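Local structure of Dot/Icm T4SS effector (Legionella pneumophila, 6VVE) at residues 100-103 against 104-108; 275-278 against 279-282. The protein is a Legionella effector kinase secreted through the Dot/Icm system, activated by host inositol hexakisphosphate and able to bind ADP and manganese. One frame throughout, in Å; residues are numbered along the deposited sequence.

Contact 1: 100-103 against 104-108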
loop_
_atom_site.group_PDB
_atom_site.type_symbol
_atom_site.label_atom_id
_atom_site.label_comp_id
_atom_site.label_asym_id
_atom_site.label_seq_id
_atom_site.Cartn_x
_atom_site.Cartn_y
_atom_site.Cartn_z
ATOM N N HIS A 100 -19.325 5.347 -11.198
ATOM C CA HIS A 100 -18.525 5.033 -12.369
ATOM C C HIS A 100 -19.093 3.787 -13.034
ATOM O O HIS A 100 -19.839 3.029 -12.408
ATOM C CB HIS A 100 -17.056 4.798 -11.998
ATOM C CG HIS A 100 -16.479 5.856 -11.114
ATOM N ND1 HIS A 100 -16.648 5.856 -9.747
ATOM C CD2 HIS A 100 -15.735 6.951 -11.400
ATOM C CE1 HIS A 100 -16.033 6.903 -9.228
ATOM N NE2 HIS A 100 -15.471 7.584 -10.211
ATOM N N PRO A 101 -18.766 3.564 -14.305
ATOM C CA PRO A 101 -19.219 2.335 -14.972
ATOM C C PRO A 101 -18.529 1.106 -14.399
ATOM O O PRO A 101 -17.480 1.187 -13.751
ATOM C CB PRO A 101 -18.831 2.548 -16.443
ATOM C CG PRO A 101 -18.549 4.017 -16.573
ATOM C CD PRO A 101 -18.047 4.464 -15.226
ATOM N N ARG A 102 -19.141 -0.051 -14.663
ATOM C CA ARG A 102 -18.550 -1.323 -14.256
ATOM C C ARG A 102 -17.104 -1.434 -14.719
ATOM O O ARG A 102 -16.228 -1.859 -13.954
ATOM C CB ARG A 102 -19.386 -2.476 -14.812
ATOM C CG ARG A 102 -18.698 -3.826 -14.814
ATOM C CD ARG A 102 -19.616 -4.898 -15.410
ATOM N NE ARG A 102 -20.868 -5.016 -14.665
ATOM C CZ ARG A 102 -21.881 -5.802 -15.016
ATOM N NH1 ARG A 102 -21.798 -6.547 -16.112
ATOM N NH2 ARG A 102 -22.981 -5.839 -14.274
ATOM N N GLU A 103 -16.832 -1.050 -15.970
ATOM C CA GLU A 103 -15.481 -1.187 -16.507
ATOM C C GLU A 103 -14.466 -0.385 -15.703
ATOM O O GLU A 103 -13.283 -0.736 -15.675
ATOM C CB GLU A 103 -15.456 -0.752 -17.975
ATOM C CG GLU A 103 -16.260 -1.650 -18.920
ATOM C CD GLU A 103 -17.764 -1.441 -18.806
ATOM O OE1 GLU A 103 -18.188 -0.405 -18.240
ATOM O OE2 GLU A 103 -18.522 -2.317 -19.275
ATOM N N PHE A 104 -14.904 0.691 -15.048
ATOM C CA PHE A 104 -13.999 1.474 -14.215
ATOM C C PHE A 104 -13.501 0.653 -13.036
ATOM O O PHE A 104 -12.307 0.684 -12.708
ATOM C CB PHE A 104 -14.706 2.742 -13.734
ATOM C CG PHE A 104 -13.902 3.554 -12.758
ATOM C CD1 PHE A 104 -12.953 4.457 -13.204
ATOM C CD2 PHE A 104 -14.107 3.422 -11.397
ATOM C CE1 PHE A 104 -12.218 5.206 -12.309
ATOM C CE2 PHE A 104 -13.373 4.168 -10.498
ATOM C CZ PHE A 104 -12.430 5.063 -10.955
ATOM N N TYR A 105 -14.399 -0.094 -12.390
ATOM C CA TYR A 105 -13.997 -0.922 -11.259
ATOM C C TYR A 105 -13.254 -2.172 -11.713
ATOM O O TYR A 105 -12.311 -2.611 -11.044
ATOM C CB TYR A 105 -15.222 -1.303 -10.429
ATOM C CG TYR A 105 -15.920 -0.119 -9.806
ATOM C CD1 TYR A 105 -15.388 0.516 -8.692
ATOM C CD2 TYR A 105 -17.118 0.360 -10.323
ATOM C CE1 TYR A 105 -16.024 1.604 -8.113
ATOM C CE2 TYR A 105 -17.762 1.445 -9.754
ATOM C CZ TYR A 105 -17.210 2.061 -8.647
ATOM O OH TYR A 105 -17.841 3.141 -8.074
ATOM N N GLU A 106 -13.664 -2.758 -12.842
ATOM C CA GLU A 106 -12.954 -3.918 -13.371
ATOM C C GLU A 106 -11.484 -3.596 -13.620
ATOM O O GLU A 106 -10.603 -4.421 -13.340
ATOM C CB GLU A 106 -13.615 -4.400 -14.661
ATOM C CG GLU A 106 -14.999 -4.992 -14.452
ATOM C CD GLU A 106 -15.653 -5.422 -15.749
ATOM O OE1 GLU A 106 -15.207 -4.973 -16.828
ATOM O OE2 GLU A 106 -16.614 -6.214 -15.686
ATOM N N GLU A 107 -11.200 -2.400 -14.148
ATOM C CA GLU A 107 -9.817 -2.019 -14.415
ATOM C C GLU A 107 -9.036 -1.855 -13.117
ATOM O O GLU A 107 -7.885 -2.303 -13.013
ATOM C CB GLU A 107 -9.777 -0.731 -15.236
ATOM C CG GLU A 107 -8.401 -0.360 -15.755
ATOM C CD GLU A 107 -7.868 -1.366 -16.764
ATOM O OE1 GLU A 107 -8.673 -2.151 -17.302
ATOM O OE2 GLU A 107 -6.641 -1.371 -17.012
ATOM N N ILE A 108 -9.636 -1.204 -12.119
ATOM C CA ILE A 108 -8.986 -1.094 -10.818
ATOM C C ILE A 108 -8.700 -2.478 -10.254
ATOM O O ILE A 108 -7.606 -2.736 -9.741
ATOM C CB ILE A 108 -9.853 -0.258 -9.855
ATOM C CG1 ILE A 108 -9.839 1.211 -10.276
ATOM C CG2 ILE A 108 -9.357 -0.414 -8.425
ATOM C CD1 ILE A 108 -10.876 2.054 -9.580
#

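Contact 2: 275-278 against 279-282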
loop_
_atom_site.group_PDB
_atom_site.type_symbol
_atom_site.label_atom_id
_atom_site.label_comp_id
_atom_site.label_asym_id
_atom_site.label_seq_id
_atom_site.Cartn_x
_atom_site.Cartn_y
_atom_site.Cartn_z
ATOM N N LEU A 275 20.821 10.497 0.809
ATOM C CA LEU A 275 20.232 10.024 2.057
ATOM C C LEU A 275 21.301 9.866 3.132
ATOM O O LEU A 275 21.117 10.293 4.280
ATOM C CB LEU A 275 19.502 8.697 1.822
ATOM C CG LEU A 275 18.239 8.745 0.970
ATOM C CD1 LEU A 275 17.858 7.358 0.496
ATOM C CD2 LEU A 275 17.101 9.372 1.726
ATOM N N LEU A 276 22.435 9.257 2.774
ATOM C CA LEU A 276 23.497 9.054 3.754
ATOM C C LEU A 276 24.101 10.381 4.192
ATOM O O LEU A 276 24.415 10.561 5.371
ATOM C CB LEU A 276 24.579 8.148 3.178
ATOM C CG LEU A 276 24.809 6.805 3.880
ATOM C CD1 LEU A 276 26.054 6.125 3.311
ATOM C CD2 LEU A 276 24.943 6.954 5.387
ATOM N N ARG A 277 24.290 11.312 3.253
ATOM C CA ARG A 277 24.831 12.622 3.605
ATOM C C ARG A 277 23.895 13.358 4.558
ATOM O O ARG A 277 24.315 13.832 5.621
ATOM C CB ARG A 277 25.070 13.442 2.335
ATOM C CG ARG A 277 25.471 14.893 2.567
ATOM C CD ARG A 277 26.756 15.003 3.371
ATOM N NE ARG A 277 27.868 14.315 2.727
ATOM C CZ ARG A 277 29.058 14.123 3.290
ATOM N NH1 ARG A 277 29.296 14.574 4.516
ATOM N NH2 ARG A 277 30.011 13.479 2.623
ATOM N N PHE A 278 22.617 13.472 4.188
ATOM C CA PHE A 278 21.652 14.130 5.062
ATOM C C PHE A 278 21.550 13.410 6.407
ATOM O O PHE A 278 21.444 14.052 7.458
ATOM C CB PHE A 278 20.285 14.190 4.386
ATOM C CG PHE A 278 20.184 15.222 3.285
ATOM C CD1 PHE A 278 21.266 16.022 2.945
ATOM C CD2 PHE A 278 19.002 15.385 2.590
ATOM C CE1 PHE A 278 21.163 16.968 1.942
ATOM C CE2 PHE A 278 18.893 16.334 1.579
ATOM C CZ PHE A 278 19.964 17.121 1.261
ATOM N N TYR A 279 21.565 12.074 6.394
ATOM C CA TYR A 279 21.523 11.327 7.649
ATOM C C TYR A 279 22.766 11.597 8.489
ATOM O O TYR A 279 22.673 11.798 9.711
ATOM C CB TYR A 279 21.387 9.830 7.357
ATOM C CG TYR A 279 21.374 8.959 8.592
ATOM C CD1 TYR A 279 20.255 8.912 9.421
ATOM C CD2 TYR A 279 22.480 8.186 8.936
ATOM C CE1 TYR A 279 20.238 8.122 10.550
ATOM C CE2 TYR A 279 22.470 7.391 10.060
ATOM C CZ TYR A 279 21.346 7.361 10.866
ATOM O OH TYR A 279 21.333 6.574 11.985
ATOM N N HIS A 280 23.941 11.617 7.848
ATOM C CA HIS A 280 25.179 11.877 8.572
ATOM C C HIS A 280 25.194 13.276 9.167
ATOM O O HIS A 280 25.778 13.487 10.233
ATOM C CB HIS A 280 26.372 11.682 7.638
ATOM C CG HIS A 280 27.700 11.759 8.327
ATOM N ND1 HIS A 280 27.978 11.069 9.489
ATOM C CD2 HIS A 280 28.830 12.438 8.014
ATOM C CE1 HIS A 280 29.219 11.322 9.861
ATOM N NE2 HIS A 280 29.758 12.150 8.985
ATOM N N GLU A 281 24.568 14.241 8.497
ATOM C CA GLU A 281 24.530 15.611 8.984
ATOM C C GLU A 281 23.467 15.838 10.052
ATOM O O GLU A 281 23.405 16.934 10.617
ATOM C CB GLU A 281 24.280 16.565 7.819
ATOM C CG GLU A 281 25.433 16.689 6.843
ATOM C CD GLU A 281 25.072 17.530 5.627
ATOM O OE1 GLU A 281 23.954 17.360 5.094
ATOM O OE2 GLU A 281 25.900 18.367 5.209
ATOM N N GLY A 282 22.630 14.846 10.338
ATOM C CA GLY A 282 21.557 15.027 11.289
ATOM C C GLY A 282 20.335 15.717 10.735
ATOM O O GLY A 282 19.533 16.248 11.514
#

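Contact 1: 100-103 against 104-108
H100, F104 and Y105 form an aromatic cluster at the start of helix 102-121, where P101 is the N-cap residue. The rings of H100 and F104 make an offset stack, with centroids 4.0 Å apart and planes at 14°. CE2 of F104 lies over the centre of the imidazole, and CD2 of H100 lies over the centre of the phenyl ring. Within this pair of side chains the nearest atoms are H100 CB and F104 CD2, 3.3 Å apart. F104 reaches back over H100 because its CG is anti to the backbone N (chi1 174°). Y105 meets the imidazole differently. H100 turns an edge to the face of Y105, and the two planes are nearly perpendicular, at 88°. H100 ND1 gives a weak but fairly straight hydrogen bond to Y105 OH, 3.4 Å long, in the plane of the imidazole.

The N-cap carbonyl closes the first turn: F104 N donates to P101 O at 2.9 Å from above the carbonyl plane. Next, E106 N donates to R102 O at 2.9 Å, an ordinary helical i to i+4 bond. E106 reaches across the aliphatic part of R102 with one carboxylate oxygen; its OE2 is 3.3 Å from R102 CG. R102 NE is 4.5 Å from E106 OE2, too far for a salt bridge.

By its order in the chain, this helix probably matches helix C of the protein kinase N-lobe. It follows strand 91-96. Y105 meets W133 of strand 132-134, and R102, Y105 and E106 all touch I135 in the loop beyond.

Contact 2: 275-278 against 279-282
The ring of F278 and the carboxylate of E281 lie nearly parallel, with planes 7° apart, yet they are not stacked. E281 OE1 comes obliquely to F278 CD1, at 3.7 Å. The imidazole of H280 receives R277 at its edge: NH1 of R277 lies near the ring plane, 4.1 Å from H280 CD2. The guanidinium itself is turned 68° from that ring. Y279 has a looser neighbour in L276, whose CD2 approaches the phenol ring obliquely at 4.5 Å from Y279 CD2.

The R277 chain is bent. Its CG is anti to the backbone N, and bends at chi2 and chi3 bring the end of the chain round toward H280. On the way its CD passes the E281 carboxylate, 3.8 Å from E281 CD. R277 NH1 is 5.1 Å from E281 OE2, beyond a salt bridge, so any attraction between the charges is probably weak. R277, F278, H280 and E281 also touch a crystal neighbour, so their side-chain positions may partly reflect lattice packing.

The backbone supplies the firm bonds. Y279 N donates to L275 O, and H280 N donates to L276 O at 2.7 Å. E281 N donates to R277 O at 2.9 Å and has a weak second bond to F278 O.

L276 and Y279 face helix 288-299, where L276 touches L294 and I298 and Y279 touches A291. F278 packs on L283 and I284. The chain then leaves the helix at G282, whose phi is positive (81°). G282 N donates to Y279 O at 3.1 Å. Having no CB, G282 has nothing to press on the carbonyl O of E281. This is a Schellman motif, a common C-terminal cap that ends helix 272-280 and turns the chain toward helix 288-299.

Contacts 1 and 2 are both local surface contacts, each at one end of a different helix. Their centres are 44 Å apart, on opposite sides of the chain's centre, and they do not touch. Contact 1 starts helix 102-121, beside the sheet that carries much of the ADP pocket. Contact 2 finishes helix 272-280 near the C-terminus and packs on a helix. Their chemistry differs accordingly. At 100-108, stacked rings and a weak imidazole-hydroxyl bond join the incoming loop to the first turn. At 275-282, the rings are scattered, side chains meet loosely, and backbone bonds with a glycine end the helix.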